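Local structure of putative metal-sulfur cluster biosynthesis proteins YuaD (1ORU) at residues A[28-37]-A[167-175]. The protein is of unknown function but, as a MOSC-domain protein, may bind molybdenum and pyridoxal phosphate. Sequence-based numbering, arbitrary orientation.
Sequences MDKLDFDYGG and VERPGAVYT. With SO4 (sulfate ion), chain F.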
loop_
_atom_site.group_PDB
_atom_site.type_symbol
_atom_site.label_atom_id
_atom_site.label_comp_id
_atom_site.label_asym_id
_atom_site.label_seq_id
_atom_site.Cartn_x
_atom_site.Cartn_y
_atom_site.Cartn_z
HETATM N N MSE A 28 -0.200 -26.464 0.405
HETATM C CA MSE A 28 -1.556 -26.767 0.838
HETATM C C MSE A 28 -2.452 -26.805 -0.391
HETATM O O MSE A 28 -2.149 -26.179 -1.409
HETATM C CB MSE A 28 -2.075 -25.663 1.769
HETATM C CG MSE A 28 -1.281 -25.452 3.039
HETATM SE SE MSE A 28 -1.477 -26.926 4.269
HETATM C CE MSE A 28 -3.259 -26.551 4.915
ATOM N N ASP A 29 -3.562 -27.528 -0.292
ATOM C CA ASP A 29 -4.497 -27.620 -1.403
ATOM C C ASP A 29 -5.411 -26.401 -1.375
ATOM O O ASP A 29 -5.990 -26.019 -2.390
ATOM C CB ASP A 29 -5.343 -28.889 -1.282
ATOM C CG ASP A 29 -6.320 -28.829 -0.124
ATOM O OD1 ASP A 29 -5.877 -28.603 1.023
ATOM O OD2 ASP A 29 -7.533 -29.010 -0.358
ATOM N N LYS A 30 -5.528 -25.790 -0.200
ATOM C CA LYS A 30 -6.391 -24.627 -0.021
ATOM C C LYS A 30 -5.857 -23.702 1.066
ATOM O O LYS A 30 -5.151 -24.142 1.973
ATOM C CB LYS A 30 -7.803 -25.094 0.365
ATOM C CG LYS A 30 -8.674 -24.016 1.007
ATOM C CD LYS A 30 -9.840 -24.602 1.795
ATOM C CE LYS A 30 -10.649 -23.496 2.461
ATOM N NZ LYS A 30 -11.783 -24.021 3.268
ATOM N N LEU A 31 -6.203 -22.422 0.965
ATOM C CA LEU A 31 -5.805 -21.425 1.955
ATOM C C LEU A 31 -6.973 -20.480 2.173
ATOM O O LEU A 31 -7.748 -20.213 1.252
ATOM C CB LEU A 31 -4.612 -20.593 1.475
ATOM C CG LEU A 31 -3.217 -21.208 1.374
ATOM C CD1 LEU A 31 -2.241 -20.154 0.861
ATOM C CD2 LEU A 31 -2.779 -21.717 2.741
ATOM N N ASP A 32 -7.104 -19.985 3.398
ATOM C CA ASP A 32 -8.148 -19.025 3.698
ATOM C C ASP A 32 -7.475 -17.666 3.811
ATOM O O ASP A 32 -6.483 -17.518 4.527
ATOM C CB ASP A 32 -8.846 -19.356 5.018
ATOM C CG ASP A 32 -9.739 -20.567 4.915
ATOM O OD1 ASP A 32 -10.575 -20.611 3.985
ATOM O OD2 ASP A 32 -9.612 -21.471 5.767
ATOM N N PHE A 33 -7.987 -16.688 3.074
ATOM C CA PHE A 33 -7.462 -15.333 3.144
ATOM C C PHE A 33 -8.479 -14.550 3.962
ATOM O O PHE A 33 -9.681 -14.622 3.703
ATOM C CB PHE A 33 -7.358 -14.679 1.760
ATOM C CG PHE A 33 -6.201 -15.158 0.924
ATOM C CD1 PHE A 33 -5.183 -15.932 1.471
ATOM C CD2 PHE A 33 -6.120 -14.799 -0.422
ATOM C CE1 PHE A 33 -4.094 -16.341 0.691
ATOM C CE2 PHE A 33 -5.038 -15.200 -1.209
ATOM C CZ PHE A 33 -4.025 -15.974 -0.651
ATOM N N ASP A 34 -7.998 -13.817 4.954
ATOM C CA ASP A 34 -8.877 -13.008 5.789
ATOM C C ASP A 34 -8.093 -11.735 6.082
ATOM O O ASP A 34 -6.896 -11.665 5.804
ATOM C CB ASP A 34 -9.199 -13.744 7.095
ATOM C CG ASP A 34 -10.391 -13.147 7.832
ATOM O OD1 ASP A 34 -10.889 -12.077 7.425
ATOM O OD2 ASP A 34 -10.834 -13.757 8.828
ATOM N N TYR A 35 -8.753 -10.719 6.623
ATOM C CA TYR A 35 -8.035 -9.495 6.938
ATOM C C TYR A 35 -6.888 -9.882 7.872
ATOM O O TYR A 35 -7.103 -10.538 8.889
ATOM C CB TYR A 35 -8.977 -8.492 7.603
ATOM C CG TYR A 35 -10.102 -8.065 6.686
ATOM C CD1 TYR A 35 -9.831 -7.465 5.460
ATOM C CD2 TYR A 35 -11.436 -8.277 7.037
ATOM C CE1 TYR A 35 -10.863 -7.084 4.599
ATOM C CE2 TYR A 35 -12.472 -7.897 6.189
ATOM C CZ TYR A 35 -12.178 -7.300 4.971
ATOM O OH TYR A 35 -13.198 -6.908 4.128
ATOM N N GLY A 36 -5.669 -9.503 7.510
ATOM C CA GLY A 36 -4.523 -9.850 8.331
ATOM C C GLY A 36 -3.662 -10.915 7.674
ATOM O O GLY A 36 -2.494 -11.096 8.037
ATOM N N GLY A 37 -4.237 -11.631 6.711
ATOM C CA GLY A 37 -3.490 -12.660 6.010
ATOM C C GLY A 37 -4.124 -14.040 6.081
ATOM O O GLY A 37 -5.350 -14.177 6.016
ATOM N N VAL A 167 -4.466 -8.448 2.395
ATOM C CA VAL A 167 -5.718 -9.080 1.973
ATOM C C VAL A 167 -6.765 -7.962 1.917
ATOM O O VAL A 167 -7.086 -7.353 2.943
ATOM C CB VAL A 167 -6.192 -10.170 2.975
ATOM C CG1 VAL A 167 -7.569 -10.695 2.569
ATOM C CG2 VAL A 167 -5.190 -11.324 3.006
ATOM N N GLU A 168 -7.280 -7.686 0.720
ATOM C CA GLU A 168 -8.276 -6.635 0.536
ATOM C C GLU A 168 -9.701 -7.166 0.702
ATOM O O GLU A 168 -10.596 -6.433 1.109
ATOM C CB GLU A 168 -8.098 -5.968 -0.838
ATOM C CG GLU A 168 -9.014 -4.757 -1.078
ATOM C CD GLU A 168 -8.572 -3.891 -2.258
ATOM O OE1 GLU A 168 -7.868 -4.410 -3.152
ATOM O OE2 GLU A 168 -8.942 -2.691 -2.292
ATOM N N ARG A 169 -9.913 -8.434 0.364
ATOM C CA ARG A 169 -11.224 -9.053 0.531
ATOM C C ARG A 169 -11.032 -10.519 0.896
ATOM O O ARG A 169 -10.315 -11.254 0.211
ATOM C CB ARG A 169 -12.082 -8.955 -0.733
ATOM C CG ARG A 169 -13.545 -9.304 -0.437
ATOM C CD ARG A 169 -14.418 -9.363 -1.669
ATOM N NE ARG A 169 -15.819 -9.587 -1.310
ATOM C CZ ARG A 169 -16.784 -9.859 -2.186
ATOM N NH1 ARG A 169 -16.509 -9.950 -3.485
ATOM N NH2 ARG A 169 -18.034 -10.032 -1.766
ATOM N N PRO A 170 -11.671 -10.964 1.987
ATOM C CA PRO A 170 -11.559 -12.352 2.445
ATOM C C PRO A 170 -12.159 -13.367 1.477
ATOM O O PRO A 170 -13.030 -13.035 0.669
ATOM C CB PRO A 170 -12.295 -12.334 3.789
ATOM C CG PRO A 170 -12.181 -10.896 4.230
ATOM C CD PRO A 170 -12.463 -10.172 2.943
ATOM N N GLY A 171 -11.685 -14.606 1.574
ATOM C CA GLY A 171 -12.184 -15.663 0.715
ATOM C C GLY A 171 -11.211 -16.821 0.636
ATOM O O GLY A 171 -10.039 -16.682 0.992
ATOM N N ALA A 172 -11.689 -17.971 0.176
ATOM C CA ALA A 172 -10.837 -19.151 0.056
ATOM C C ALA A 172 -10.159 -19.188 -1.307
ATOM O O ALA A 172 -10.725 -18.737 -2.303
ATOM C CB ALA A 172 -11.664 -20.414 0.243
ATOM N N VAL A 173 -8.942 -19.722 -1.341
ATOM C CA VAL A 173 -8.199 -19.851 -2.589
ATOM C C VAL A 173 -7.787 -21.316 -2.703
ATOM O O VAL A 173 -7.496 -21.967 -1.693
ATOM C CB VAL A 173 -6.971 -18.900 -2.628
ATOM C CG1 VAL A 173 -7.456 -17.451 -2.629
ATOM C CG2 VAL A 173 -6.062 -19.135 -1.422
ATOM N N TYR A 174 -7.780 -21.827 -3.933
ATOM C CA TYR A 174 -7.480 -23.234 -4.192
ATOM C C TYR A 174 -6.375 -23.434 -5.221
ATOM O O TYR A 174 -6.195 -22.616 -6.117
ATOM C CB TYR A 174 -8.754 -23.924 -4.685
ATOM C CG TYR A 174 -9.964 -23.664 -3.804
ATOM C CD1 TYR A 174 -10.256 -24.496 -2.722
ATOM C CD2 TYR A 174 -10.805 -22.577 -4.045
ATOM C CE1 TYR A 174 -11.363 -24.252 -1.900
ATOM C CE2 TYR A 174 -11.912 -22.321 -3.233
ATOM C CZ TYR A 174 -12.187 -23.163 -2.161
ATOM O OH TYR A 174 -13.282 -22.912 -1.350
ATOM N N THR A 175 -5.649 -24.539 -5.095
ATOM C CA THR A 175 -4.566 -24.855 -6.027
ATOM C C THR A 175 -5.069 -24.844 -7.476
ATOM O O THR A 175 -6.106 -25.431 -7.784
ATOM C CB THR A 175 -3.976 -26.251 -5.729
ATOM O OG1 THR A 175 -3.544 -26.306 -4.364
ATOM C CG2 THR A 175 -2.792 -26.539 -6.642
HETATM S S SO4 F . -20.411 -7.892 1.158
HETATM O O1 SO4 F . -19.641 -9.078 0.699
HETATM O O2 SO4 F . -21.128 -8.205 2.414
HETATM O O3 SO4 F . -19.462 -6.789 1.411
HETATM O O4 SO4 F . -21.390 -7.459 0.127
HETATM O O HOH W 1 -0.972 -25.754 -3.695
HETATM O O HOH W 2 -5.976 -7.204 5.409
#
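Leu-31 and Val-173 are joined by two reciprocal backbone hydrogen bonds: Val-173 N gives its proton to Leu-31 O at 2.9 Å, and Leu-31 N returns one to Val-173 O. Phe-33 and Gly-171 repeat this reciprocal pairing, and at the far end Thr-175 N reaches Asp-29 O at 3.1 Å. A water beyond it bridges Met-28 O and Thr-175 OG1, while a second, at the other end, links Gly-36 N to Val-167 O. Between the hydrogen-bonded pairs, Lys-30 with Tyr-174 and Asp-32 with Ala-172 form the non-hydrogen-bonded positions of an antiparallel register, the strand directions meeting at 155°.

The two faces of this ribbon differ sharply in character. On the buried one, the ring of Phe-33 crosses Val-173 at about a right angle; Val-173 CG2 sits over its face, 4.0 Å from the ring centroid, and CG1 meets Phe-33 CE2 at 3.6 Å. Leu-15, Ile-17, Ile-69 and Leu-123 of neighbouring strands receive this apolar side. On the other face the extended Lys-30, with CG anti to the backbone N (chi1 161°), runs alongside Tyr-174, and its CE reaches Ala-172 CB.

Past the strands, Asp-34 to Gly-37 make a type II turn. Here Tyr-35 folds back so that Pro-170 CG lies over its ring, 3.7 Å from the centroid, and Val-167 presses CG2 to within 3.7 Å of Gly-37 CA. Tyr-35 also packs on Thr-47 of the second subunit, bringing this end to the dimer interface. The whole is a two-stranded antiparallel ribbon that packs one apolar face against the main mixed sheet of the MOSC domain; its second strand follows the corner at Glu-168.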